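Local atomic coordinates of aminotransferase, class V family protein (Trichomonas vaginalis, PDB entry 5F8V), a protein that probably catalyses the pyridoxal-phosphate-dependent transfer of an amino group between O-phospho-L-serine and 2-oxoglutarate, a step of L-serine biosynthesis. Residues A[180-188]-A[267-275]; A[120-128]-A[139-147]. All coordinates share one frame; numbering follows the deposited sequence.

Contact 1 of 2, residues A[180-188]-A[267-275]; sequences SNFLSRPIT and LAAMDALNK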
ATOM      1  N   SER A 180      -2.344 -10.759 -12.822  1.00 12.86           N
ATOM      2  CA  SER A 180      -1.302 -10.926 -13.839  1.00 12.91           C
ATOM      3  C   SER A 180      -1.752 -10.756 -15.295  1.00 12.78           C
ATOM      4  O   SER A 180      -0.934 -10.922 -16.200  1.00 13.12           O
ATOM      5  CB  SER A 180      -0.633 -12.288 -13.652  1.00 13.02           C
ATOM      6  OG  SER A 180      -1.597 -13.322 -13.676  1.00 12.95           O
ATOM      7  N   ASN A 181      -3.023 -10.436 -15.547  1.00 12.74           N
ATOM      8  CA  ASN A 181      -3.452 -10.116 -16.922  1.00 12.74           C
ATOM      9  C   ASN A 181      -4.359  -8.879 -17.073  1.00 12.81           C
ATOM     10  O   ASN A 181      -4.970  -8.674 -18.131  1.00 12.32           O
ATOM     11  CB  ASN A 181      -4.044 -11.369 -17.609  1.00 12.59           C
ATOM     12  CG  ASN A 181      -5.494 -11.648 -17.228  1.00 12.71           C
ATOM     13  OD1 ASN A 181      -6.040 -11.063 -16.301  1.00 13.06           O
ATOM     14  ND2 ASN A 181      -6.120 -12.564 -17.955  1.00 13.00           N
ATOM     15  N   PHE A 182      -4.404  -8.040 -16.039  1.00 13.23           N
ATOM     16  CA  PHE A 182      -5.277  -6.866 -16.034  1.00 13.58           C
ATOM     17  C   PHE A 182      -4.771  -5.869 -17.046  1.00 13.67           C
ATOM     18  O   PHE A 182      -3.587  -5.531 -17.030  1.00 14.27           O
ATOM     19  CB  PHE A 182      -5.296  -6.202 -14.653  1.00 13.66           C
ATOM     20  CG  PHE A 182      -6.397  -5.197 -14.469  1.00 13.61           C
ATOM     21  CD1 PHE A 182      -6.107  -3.876 -14.132  1.00 13.67           C
ATOM     22  CD2 PHE A 182      -7.724  -5.578 -14.594  1.00 13.53           C
ATOM     23  CE1 PHE A 182      -7.128  -2.949 -13.945  1.00 13.85           C
ATOM     24  CE2 PHE A 182      -8.749  -4.662 -14.410  1.00 13.62           C
ATOM     25  CZ  PHE A 182      -8.452  -3.346 -14.084  1.00 13.75           C
ATOM     26  N   LEU A 183      -5.668  -5.416 -17.919  1.00 13.66           N
ATOM     27  CA  LEU A 183      -5.360  -4.468 -19.010  1.00 13.65           C
ATOM     28  C   LEU A 183      -4.405  -5.043 -20.075  1.00 13.30           C
ATOM     29  O   LEU A 183      -3.733  -4.294 -20.790  1.00 12.95           O
ATOM     30  CB  LEU A 183      -4.851  -3.124 -18.463  1.00 13.78           C
ATOM     31  CG  LEU A 183      -5.736  -2.477 -17.391  1.00 13.95           C
ATOM     32  CD1 LEU A 183      -4.964  -1.416 -16.633  1.00 14.11           C
ATOM     33  CD2 LEU A 183      -7.003  -1.887 -18.013  1.00 14.19           C
ATOM     34  N   SER A 184      -4.375  -6.373 -20.188  1.00 13.49           N
ATOM     35  CA  SER A 184      -3.659  -7.052 -21.263  1.00 13.55           C
ATOM     36  C   SER A 184      -4.608  -7.379 -22.408  1.00 13.67           C
ATOM     37  O   SER A 184      -4.156  -7.815 -23.461  1.00 13.63           O
ATOM     38  CB  SER A 184      -3.003  -8.330 -20.741  1.00 13.64           C
ATOM     39  OG  SER A 184      -3.960  -9.346 -20.509  1.00 13.91           O
ATOM     40  N   ARG A 185      -5.914  -7.184 -22.186  1.00 13.79           N
ATOM     41  CA  ARG A 185      -6.941  -7.416 -23.196  1.00 14.37           C
ATOM     42  C   ARG A 185      -8.290  -6.803 -22.779  1.00 14.77           C
ATOM     43  O   ARG A 185      -8.481  -6.462 -21.606  1.00 14.48           O
ATOM     44  CB  ARG A 185      -7.117  -8.916 -23.441  1.00 14.31           C
ATOM     45  CG  ARG A 185      -7.389  -9.717 -22.183  1.00 14.46           C
ATOM     46  CD  ARG A 185      -7.572 -11.177 -22.531  1.00 14.68           C
ATOM     47  NE  ARG A 185      -7.934 -11.978 -21.369  1.00 14.76           N
ATOM     48  CZ  ARG A 185      -7.856 -13.312 -21.310  1.00 15.06           C
ATOM     49  NH1 ARG A 185      -7.442 -14.032 -22.356  1.00 14.98           N
ATOM     50  NH2 ARG A 185      -8.209 -13.939 -20.195  1.00 14.95           N
ATOM     51  N   PRO A 186      -9.239  -6.680 -23.727  1.00 15.56           N
ATOM     52  CA  PRO A 186     -10.561  -6.176 -23.343  1.00 16.31           C
ATOM     53  C   PRO A 186     -11.320  -7.134 -22.431  1.00 17.02           C
ATOM     54  O   PRO A 186     -11.051  -8.335 -22.438  1.00 17.28           O
ATOM     55  CB  PRO A 186     -11.296  -6.040 -24.689  1.00 16.43           C
ATOM     56  CG  PRO A 186     -10.216  -5.998 -25.718  1.00 16.10           C
ATOM     57  CD  PRO A 186      -9.162  -6.918 -25.179  1.00 15.76           C
ATOM     58  N   ILE A 187     -12.245  -6.587 -21.652  1.00 17.62           N
ATOM     59  CA  ILE A 187     -13.143  -7.373 -20.822  1.00 18.78           C
ATOM     60  C   ILE A 187     -14.552  -7.170 -21.374  1.00 19.13           C
ATOM     61  O   ILE A 187     -14.971  -6.034 -21.570  1.00 20.10           O
ATOM     62  CB  ILE A 187     -13.059  -6.938 -19.341  1.00 18.81           C
ATOM     63  CG1 ILE A 187     -11.699  -7.347 -18.748  1.00 19.20           C
ATOM     64  CG2 ILE A 187     -14.189  -7.557 -18.530  1.00 19.23           C
ATOM     65  CD1 ILE A 187     -11.403  -6.744 -17.386  1.00 18.93           C
ATOM     66  N   THR A 188     -15.255  -8.273 -21.633  1.00 19.64           N
ATOM     67  CA  THR A 188     -16.672  -8.270 -22.015  1.00 19.66           C
ATOM     68  C   THR A 188     -17.474  -9.099 -21.005  1.00 19.71           C
ATOM     69  O   THR A 188     -16.920  -9.629 -20.027  1.00 19.53           O
ATOM     70  CB  THR A 188     -16.872  -8.860 -23.430  1.00 19.68           C
ATOM     71  OG1 THR A 188     -16.384 -10.209 -23.461  1.00 20.02           O
ATOM     72  CG2 THR A 188     -16.136  -8.026 -24.471  1.00 19.77           C
ATOM     73  N   LEU A 267      -6.840  -1.631 -25.386  1.00 15.72           N
ATOM     74  CA  LEU A 267      -6.716  -2.992 -24.836  1.00 16.27           C
ATOM     75  C   LEU A 267      -6.743  -4.085 -25.890  1.00 16.45           C
ATOM     76  O   LEU A 267      -6.140  -5.144 -25.689  1.00 16.31           O
ATOM     77  CB  LEU A 267      -7.810  -3.254 -23.791  1.00 15.95           C
ATOM     78  CG  LEU A 267      -7.804  -2.286 -22.599  1.00 15.81           C
ATOM     79  CD1 LEU A 267      -8.856  -2.711 -21.598  1.00 16.19           C
ATOM     80  CD2 LEU A 267      -6.447  -2.187 -21.917  1.00 15.91           C
ATOM     81  N   ALA A 268      -7.453  -3.842 -26.993  1.00 16.87           N
ATOM     82  CA  ALA A 268      -7.477  -4.773 -28.123  1.00 17.14           C
ATOM     83  C   ALA A 268      -6.111  -4.817 -28.815  1.00 17.62           C
ATOM     84  O   ALA A 268      -5.657  -5.883 -29.240  1.00 18.30           O
ATOM     85  CB  ALA A 268      -8.581  -4.398 -29.112  1.00 17.22           C
ATOM     86  N   ALA A 269      -5.453  -3.664 -28.906  1.00 18.13           N
ATOM     87  CA  ALA A 269      -4.076  -3.594 -29.393  1.00 18.39           C
ATOM     88  C   ALA A 269      -3.094  -4.314 -28.461  1.00 18.32           C
ATOM     89  O   ALA A 269      -2.166  -4.957 -28.948  1.00 17.75           O
ATOM     90  CB  ALA A 269      -3.646  -2.150 -29.593  1.00 18.56           C
ATOM     91  N   MET A 270      -3.290  -4.193 -27.142  1.00 18.22           N
ATOM     92  CA  MET A 270      -2.462  -4.915 -26.169  1.00 18.71           C
ATOM     93  C   MET A 270      -2.617  -6.426 -26.361  1.00 17.95           C
ATOM     94  O   MET A 270      -1.637  -7.166 -26.364  1.00 16.81           O
ATOM     95  CB  MET A 270      -2.818  -4.567 -24.711  1.00 19.79           C
ATOM     96  CG  MET A 270      -2.475  -3.167 -24.184  1.00 20.72           C
ATOM     97  SD  MET A 270      -0.824  -2.447 -24.424  1.00 22.66           S
ATOM     98  CE  MET A 270       0.289  -3.845 -24.554  1.00 23.40           C
ATOM     99  N   ASP A 271      -3.858  -6.869 -26.524  1.00 17.58           N
ATOM    100  CA  ASP A 271      -4.145  -8.277 -26.743  1.00 17.30           C
ATOM    101  C   ASP A 271      -3.417  -8.815 -27.983  1.00 16.42           C
ATOM    102  O   ASP A 271      -2.835  -9.892 -27.925  1.00 16.53           O
ATOM    103  CB  ASP A 271      -5.654  -8.507 -26.846  1.00 17.70           C
ATOM    104  CG  ASP A 271      -6.021  -9.972 -26.869  1.00 18.45           C
ATOM    105  OD1 ASP A 271      -5.430 -10.763 -26.102  1.00 18.42           O
ATOM    106  OD2 ASP A 271      -6.914 -10.333 -27.659  1.00 19.93           O
ATOM    107  N   ALA A 272      -3.432  -8.056 -29.078  1.00 15.76           N
ATOM    108  CA  ALA A 272      -2.728  -8.451 -30.315  1.00 15.83           C
ATOM    109  C   ALA A 272      -1.206  -8.487 -30.137  1.00 15.36           C
ATOM    110  O   ALA A 272      -0.551  -9.422 -30.600  1.00 15.09           O
ATOM    111  CB  ALA A 272      -3.106  -7.534 -31.481  1.00 16.03           C
ATOM    112  N   LEU A 273      -0.644  -7.482 -29.469  1.00 15.29           N
ATOM    113  CA  LEU A 273       0.812  -7.440 -29.249  1.00 15.59           C
ATOM    114  C   LEU A 273       1.280  -8.535 -28.287  1.00 15.14           C
ATOM    115  O   LEU A 273       2.317  -9.153 -28.500  1.00 14.86           O
ATOM    116  CB  LEU A 273       1.254  -6.070 -28.737  1.00 16.35           C
ATOM    117  CG  LEU A 273       1.059  -4.911 -29.725  1.00 16.80           C
ATOM    118  CD1 LEU A 273       1.402  -3.599 -29.033  1.00 16.89           C
ATOM    119  CD2 LEU A 273       1.881  -5.093 -31.000  1.00 16.88           C
ATOM    120  N   ASN A 274       0.489  -8.781 -27.250  1.00 14.86           N
ATOM    121  CA  ASN A 274       0.777  -9.835 -26.296  1.00 14.87           C
ATOM    122  C   ASN A 274       0.667 -11.248 -26.906  1.00 15.00           C
ATOM    123  O   ASN A 274       1.504 -12.105 -26.621  1.00 14.86           O
ATOM    124  CB  ASN A 274      -0.100  -9.673 -25.060  1.00 14.71           C
ATOM    125  CG  ASN A 274       0.264  -8.437 -24.241  1.00 14.76           C
ATOM    126  OD1 ASN A 274       1.417  -7.978 -24.242  1.00 14.54           O
ATOM    127  ND2 ASN A 274      -0.710  -7.913 -23.510  1.00 14.42           N
ATOM    128  N   LYS A 275      -0.333 -11.472 -27.764  1.00 15.16           N
ATOM    129  CA  LYS A 275      -0.434 -12.725 -28.536  1.00 15.66           C
ATOM    130  C   LYS A 275       0.751 -12.937 -29.481  1.00 16.60           C
ATOM    131  O   LYS A 275       1.221 -14.066 -29.634  1.00 16.81           O
ATOM    132  CB  LYS A 275      -1.739 -12.795 -29.342  1.00 15.40           C
ATOM    133  CG  LYS A 275      -2.953 -13.132 -28.501  1.00 15.13           C
ATOM    134  CD  LYS A 275      -4.234 -13.109 -29.309  1.00 15.01           C
ATOM    135  CE  LYS A 275      -5.394 -13.598 -28.468  1.00 15.06           C
ATOM    136  NZ  LYS A 275      -6.688 -13.154 -29.039  1.00 15.39           N
TER
HETATM  137  O   HOH W   1      -6.815 -12.989 -25.166  1.00 17.40           O

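Contact 2 of 2, residues A[120-128]-A[139-147]; sequences VTVNSVAGN and RDTWKLSED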
ATOM      1  N   VAL A 120     -20.691 -20.980   6.738  1.00 21.88           N
ATOM      2  CA  VAL A 120     -20.397 -20.825   5.315  1.00 21.43           C
ATOM      3  C   VAL A 120     -19.551 -21.995   4.845  1.00 20.90           C
ATOM      4  O   VAL A 120     -18.452 -22.216   5.360  1.00 20.24           O
ATOM      5  CB  VAL A 120     -19.676 -19.499   4.992  1.00 21.36           C
ATOM      6  CG1 VAL A 120     -19.471 -19.357   3.492  1.00 20.87           C
ATOM      7  CG2 VAL A 120     -20.472 -18.306   5.522  1.00 21.50           C
ATOM      8  N   THR A 121     -20.074 -22.736   3.869  1.00 20.40           N
ATOM      9  CA  THR A 121     -19.338 -23.828   3.236  1.00 21.12           C
ATOM     10  C   THR A 121     -18.356 -23.233   2.218  1.00 20.67           C
ATOM     11  O   THR A 121     -18.778 -22.631   1.241  1.00 20.91           O
ATOM     12  CB  THR A 121     -20.300 -24.818   2.537  1.00 21.31           C
ATOM     13  OG1 THR A 121     -21.243 -25.332   3.492  1.00 21.84           O
ATOM     14  CG2 THR A 121     -19.545 -25.988   1.917  1.00 21.73           C
ATOM     15  N   VAL A 122     -17.058 -23.391   2.466  1.00 20.24           N
ATOM     16  CA  VAL A 122     -16.021 -22.956   1.532  1.00 19.59           C
ATOM     17  C   VAL A 122     -15.673 -24.138   0.625  1.00 19.41           C
ATOM     18  O   VAL A 122     -14.920 -25.029   1.007  1.00 18.68           O
ATOM     19  CB  VAL A 122     -14.768 -22.448   2.264  1.00 19.77           C
ATOM     20  CG1 VAL A 122     -13.771 -21.853   1.268  1.00 19.47           C
ATOM     21  CG2 VAL A 122     -15.150 -21.423   3.333  1.00 19.28           C
ATOM     22  N   ASN A 123     -16.234 -24.125  -0.581  1.00 19.35           N
ATOM     23  CA  ASN A 123     -16.193 -25.265  -1.475  1.00 19.73           C
ATOM     24  C   ASN A 123     -15.169 -25.074  -2.591  1.00 19.35           C
ATOM     25  O   ASN A 123     -15.194 -24.064  -3.292  1.00 18.47           O
ATOM     26  CB  ASN A 123     -17.583 -25.484  -2.073  1.00 20.58           C
ATOM     27  CG  ASN A 123     -17.654 -26.716  -2.953  1.00 21.40           C
ATOM     28  OD1 ASN A 123     -17.176 -27.783  -2.574  1.00 22.64           O
ATOM     29  ND2 ASN A 123     -18.241 -26.573  -4.136  1.00 21.83           N
ATOM     30  N   SER A 124     -14.265 -26.043  -2.730  1.00 19.07           N
ATOM     31  CA  SER A 124     -13.388 -26.133  -3.891  1.00 19.91           C
ATOM     32  C   SER A 124     -14.129 -26.883  -5.007  1.00 20.19           C
ATOM     33  O   SER A 124     -14.490 -28.045  -4.834  1.00 20.71           O
ATOM     34  CB  SER A 124     -12.091 -26.852  -3.532  1.00 19.97           C
ATOM     35  OG  SER A 124     -11.238 -26.929  -4.659  1.00 20.79           O
ATOM     36  N   VAL A 125     -14.325 -26.205  -6.137  1.00 20.24           N
ATOM     37  CA  VAL A 125     -15.224 -26.636  -7.229  1.00 20.85           C
ATOM     38  C   VAL A 125     -14.736 -27.862  -8.016  1.00 21.03           C
ATOM     39  O   VAL A 125     -15.553 -28.718  -8.407  1.00 20.33           O
ATOM     40  CB  VAL A 125     -15.475 -25.444  -8.203  1.00 21.18           C
ATOM     41  CG1 VAL A 125     -16.047 -25.883  -9.537  1.00 21.60           C
ATOM     42  CG2 VAL A 125     -16.399 -24.421  -7.557  1.00 21.02           C
ATOM     43  N   ALA A 126     -13.428 -27.923  -8.266  1.00 20.99           N
ATOM     44  CA  ALA A 126     -12.804 -29.020  -9.013  1.00 22.15           C
ATOM     45  C   ALA A 126     -11.708 -29.711  -8.197  1.00 23.23           C
ATOM     46  O   ALA A 126     -10.838 -30.374  -8.767  1.00 23.43           O
ATOM     47  CB  ALA A 126     -12.233 -28.496 -10.328  1.00 22.15           C
ATOM     48  N   GLY A 127     -11.758 -29.570  -6.873  1.00 24.07           N
ATOM     49  CA  GLY A 127     -10.718 -30.099  -5.991  1.00 25.91           C
ATOM     50  C   GLY A 127      -9.436 -29.293  -6.049  1.00 26.87           C
ATOM     51  O   GLY A 127      -9.296 -28.374  -6.865  1.00 26.94           O
ATOM     52  N   ASN A 128      -8.497 -29.628  -5.169  1.00 28.78           N
ATOM     53  CA  ASN A 128      -7.191 -28.976  -5.173  1.00 29.66           C
ATOM     54  C   ASN A 128      -6.455 -29.340  -6.466  1.00 28.17           C
ATOM     55  O   ASN A 128      -6.533 -30.480  -6.916  1.00 27.67           O
ATOM     56  CB  ASN A 128      -6.371 -29.365  -3.932  1.00 31.60           C
ATOM     57  CG  ASN A 128      -6.953 -28.800  -2.637  1.00 33.10           C
ATOM     58  OD1 ASN A 128      -7.870 -27.971  -2.646  1.00 35.25           O
ATOM     59  ND2 ASN A 128      -6.419 -29.252  -1.510  1.00 33.97           N
ATOM     60  N   ARG A 139     -15.553 -28.123 -17.506  1.00 23.66           N
ATOM     61  CA  ARG A 139     -16.721 -27.455 -16.915  1.00 23.70           C
ATOM     62  C   ARG A 139     -17.743 -28.427 -16.306  1.00 23.57           C
ATOM     63  O   ARG A 139     -18.264 -28.185 -15.218  1.00 22.64           O
ATOM     64  CB  ARG A 139     -17.396 -26.554 -17.967  1.00 23.89           C
ATOM     65  CG  ARG A 139     -18.684 -25.850 -17.539  1.00 23.92           C
ATOM     66  CD  ARG A 139     -18.468 -24.972 -16.321  1.00 24.00           C
ATOM     67  NE  ARG A 139     -19.704 -24.367 -15.818  1.00 23.96           N
ATOM     68  CZ  ARG A 139     -20.583 -24.960 -15.001  1.00 24.41           C
ATOM     69  NH1 ARG A 139     -20.408 -26.214 -14.568  1.00 23.91           N
ATOM     70  NH2 ARG A 139     -21.672 -24.293 -14.617  1.00 24.62           N
ATOM     71  N   ASP A 140     -17.985 -29.541 -16.994  1.00 24.20           N
ATOM     72  CA  ASP A 140     -19.008 -30.507 -16.584  1.00 24.62           C
ATOM     73  C   ASP A 140     -18.644 -31.340 -15.345  1.00 24.04           C
ATOM     74  O   ASP A 140     -19.505 -32.047 -14.827  1.00 23.51           O
ATOM     75  CB  ASP A 140     -19.365 -31.442 -17.755  1.00 25.15           C
ATOM     76  CG  ASP A 140     -19.858 -30.690 -18.986  1.00 25.78           C
ATOM     77  OD1 ASP A 140     -20.707 -29.787 -18.854  1.00 27.34           O
ATOM     78  OD2 ASP A 140     -19.408 -31.015 -20.103  1.00 27.16           O
ATOM     79  N   THR A 141     -17.390 -31.278 -14.881  1.00 22.58           N
ATOM     80  CA  THR A 141     -16.975 -31.939 -13.630  1.00 22.00           C
ATOM     81  C   THR A 141     -17.071 -31.030 -12.408  1.00 22.13           C
ATOM     82  O   THR A 141     -16.899 -31.496 -11.277  1.00 21.96           O
ATOM     83  CB  THR A 141     -15.507 -32.428 -13.702  1.00 22.05           C
ATOM     84  OG1 THR A 141     -14.628 -31.305 -13.849  1.00 21.63           O
ATOM     85  CG2 THR A 141     -15.311 -33.380 -14.866  1.00 22.31           C
ATOM     86  N   TRP A 142     -17.315 -29.739 -12.636  1.00 22.22           N
ATOM     87  CA  TRP A 142     -17.405 -28.758 -11.562  1.00 23.39           C
ATOM     88  C   TRP A 142     -18.618 -29.067 -10.687  1.00 24.62           C
ATOM     89  O   TRP A 142     -19.715 -29.304 -11.205  1.00 23.61           O
ATOM     90  CB  TRP A 142     -17.542 -27.339 -12.134  1.00 23.32           C
ATOM     91  CG  TRP A 142     -16.353 -26.847 -12.940  1.00 23.19           C
ATOM     92  CD1 TRP A 142     -15.240 -27.560 -13.301  1.00 22.77           C
ATOM     93  CD2 TRP A 142     -16.195 -25.546 -13.522  1.00 23.33           C
ATOM     94  NE1 TRP A 142     -14.402 -26.783 -14.061  1.00 22.88           N
ATOM     95  CE2 TRP A 142     -14.958 -25.541 -14.208  1.00 22.83           C
ATOM     96  CE3 TRP A 142     -16.969 -24.378 -13.511  1.00 23.26           C
ATOM     97  CZ2 TRP A 142     -14.484 -24.420 -14.891  1.00 23.05           C
ATOM     98  CZ3 TRP A 142     -16.502 -23.260 -14.193  1.00 23.22           C
ATOM     99  CH2 TRP A 142     -15.268 -23.291 -14.880  1.00 23.60           C
ATOM    100  N   LYS A 143     -18.401 -29.072  -9.371  1.00 25.98           N
ATOM    101  CA  LYS A 143     -19.456 -29.279  -8.380  1.00 27.62           C
ATOM    102  C   LYS A 143     -19.730 -27.945  -7.690  1.00 28.22           C
ATOM    103  O   LYS A 143     -18.986 -27.539  -6.795  1.00 29.02           O
ATOM    104  CB  LYS A 143     -19.045 -30.361  -7.365  1.00 29.11           C
ATOM    105  CG  LYS A 143     -19.515 -31.775  -7.711  1.00 30.69           C
ATOM    106  CD  LYS A 143     -19.052 -32.234  -9.087  1.00 32.22           C
ATOM    107  CE  LYS A 143     -19.629 -33.586  -9.461  1.00 33.97           C
ATOM    108  NZ  LYS A 143     -19.316 -33.941 -10.878  1.00 34.92           N
ATOM    109  N   LEU A 144     -20.786 -27.261  -8.130  1.00 28.43           N
ATOM    110  CA  LEU A 144     -21.150 -25.950  -7.592  1.00 28.40           C
ATOM    111  C   LEU A 144     -22.046 -26.103  -6.363  1.00 28.21           C
ATOM    112  O   LEU A 144     -22.727 -27.115  -6.204  1.00 28.00           O
ATOM    113  CB  LEU A 144     -21.857 -25.101  -8.657  1.00 28.71           C
ATOM    114  CG  LEU A 144     -21.231 -25.018 -10.053  1.00 28.71           C
ATOM    115  CD1 LEU A 144     -21.942 -23.944 -10.863  1.00 28.98           C
ATOM    116  CD2 LEU A 144     -19.731 -24.758 -10.008  1.00 28.03           C
ATOM    117  N   SER A 145     -22.041 -25.081  -5.511  1.00 27.99           N
ATOM    118  CA  SER A 145     -22.813 -25.073  -4.268  1.00 27.95           C
ATOM    119  C   SER A 145     -24.177 -24.444  -4.508  1.00 28.51           C
ATOM    120  O   SER A 145     -24.324 -23.577  -5.370  1.00 27.74           O
ATOM    121  CB  SER A 145     -22.068 -24.299  -3.187  1.00 27.55           C
ATOM    122  OG  SER A 145     -20.839 -24.928  -2.886  1.00 27.06           O
ATOM    123  N   GLU A 146     -25.164 -24.872  -3.725  1.00 29.60           N
ATOM    124  CA  GLU A 146     -26.560 -24.487  -3.948  1.00 31.23           C
ATOM    125  C   GLU A 146     -26.775 -22.984  -3.777  1.00 30.02           C
ATOM    126  O   GLU A 146     -27.295 -22.321  -4.677  1.00 31.69           O
ATOM    127  CB  GLU A 146     -27.497 -25.265  -3.007  1.00 33.63           C
ATOM    128  CG  GLU A 146     -28.977 -25.169  -3.368  1.00 36.22           C
ATOM    129  CD  GLU A 146     -29.889 -25.640  -2.243  1.00 38.65           C
ATOM    130  OE1 GLU A 146     -30.724 -24.833  -1.772  1.00 40.61           O
ATOM    131  OE2 GLU A 146     -29.769 -26.814  -1.824  1.00 39.37           O
ATOM    132  N   ASP A 147     -26.363 -22.459  -2.628  1.00 27.89           N
ATOM    133  CA  ASP A 147     -26.609 -21.059  -2.272  1.00 26.88           C
ATOM    134  C   ASP A 147     -25.285 -20.287  -2.262  1.00 24.24           C
ATOM    135  O   ASP A 147     -24.930 -19.657  -1.274  1.00 24.28           O
ATOM    136  CB  ASP A 147     -27.312 -20.995  -0.903  1.00 27.04           C
ATOM    137  CG  ASP A 147     -27.774 -19.592  -0.538  1.00 28.08           C
ATOM    138  OD1 ASP A 147     -28.338 -18.886  -1.402  1.00 28.98           O
ATOM    139  OD2 ASP A 147     -27.564 -19.194   0.623  1.00 29.37           O
TER
HETATM  140  O   HOH W   2     -15.092 -31.887  -9.005  1.00 31.00           O

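Contact 1 of 2, residues A[180-188]-A[267-275]
Leu-183, Arg-185 and Pro-186 meet the first turns of helix 267-286 by apolar packing and close-lying backbone carbonyls, docking a loop of the cofactor-domain sheet of this class V (fold type I) aminotransferase on that helix. Leu-267 is the apolar centre: its CD2 touches CB of Leu-183 at 3.9 Å, the two side chains passing at a slant, while its CB lies over one face of the Pro-186 ring, 4.1 Å from CG. That same CG meets CB of Ala-268, whose small methyl lets the rigid ring rest on the helix surface. Backbone adds a CA-H...O contact, from CA of Arg-185 to O of Leu-267, 3.5 Å long.

Direct hydrogen bonding is slight. ND2 of Asn-274 gives a weak bond to O of Ser-184 (3.4 Å, 145° at the hydrogen), but its stronger partner is OD1 of Asn-351, and ND2 of Asn-351 in turn bonds O of Leu-183. The type II turn from Asn-181 to Ser-184 is closed by the backbone bond from N of Ser-184 to O of Asn-181; OG of Ser-184, set between its backbone N and carbonyl carbon (chi1 74°), adds a second bond of 2.7 Å to that oxygen from the same face.

The charged groups of Arg-185 and Asp-271 are linked only through water. CB of Arg-185 packs 3.7 Å from OD1 of Asp-271, but the extended chain carries the guanidinium onward to Asp-155 and O of Phe-164. One water, in the guanidinium plane, accepts from NH1 of Arg-185 and donates to OD1 of Asp-271. This carboxylate also pairs with Arg-302 and Lys-275, which should favour its ionised form.

Leu-183 and Leu-267 fill the hydrophobic layer between helices 46-63 and 248-263, while Phe-182 packs on strand 193-199.

Contact 2 of 2, residues A[120-128]-A[139-147]
Val-125 and Lys-143 pair where the two chains run nearly opposite ways, residues 123-126 and 141-145 pointing 170° apart, and N of Lys-143 donates an almost straight bond to O of Val-125 (3.0 Å, 177°). In the mixed seven-stranded sheet of this fold type I (class V) aminotransferase, 121-124 is an outermost strand of the chain: its backbone bonds go to strand 95-98, and the returning loop lies alongside.

Asn-123 suits a place where a side chain can stand in for a backbone donor. With CG anti to the backbone N (chi1 -176°), its ND2 reaches O of Lys-143 at 2.9 Å in a bent bond (132° at the hydrogen), the acceptor lying almost in the amide plane. OD1 of Asp-97 accepts from the same ND2 and bonds OG of Ser-145, gathering strand and loop round one carboxylate.

The branched Val-125 serves as a wedge. Its CG1 presses on CB of Trp-142 at 3.3 Å, a tight fit, and meets CD2 of Leu-144 at 3.9 Å; Phe-151 of strand 148-154 backs all three. Arg-139 lays CD over one face of the indole, toward the rim, and NE1 is bonded to O of Pro-137. A water donates to both O of Val-125 and O of Thr-141, the latter at 2.9 Å.

Overall arrangement
Following the chain from the N terminus, contact 2 comes first: strand 121-124 forms an edge of the sheet, and the chain then makes a short excursion without helix or strand, returning along it at 139-147 before strand 148-154 enters the sheet. Contact 1 opens only later, in the loop between strands 174-177 and 193-199, and closes 79 residues on at helix 267-286, spanning the position of the cofactor-bearing Lys-202. The two loops are therefore in series, neither enclosing nor crossing the other. The centres of contact 1 and contact 2 lie about 29 Å apart. Contact 2 finishes the sheet margin, whereas contact 1 joins a loop of the sheet to the later helical part.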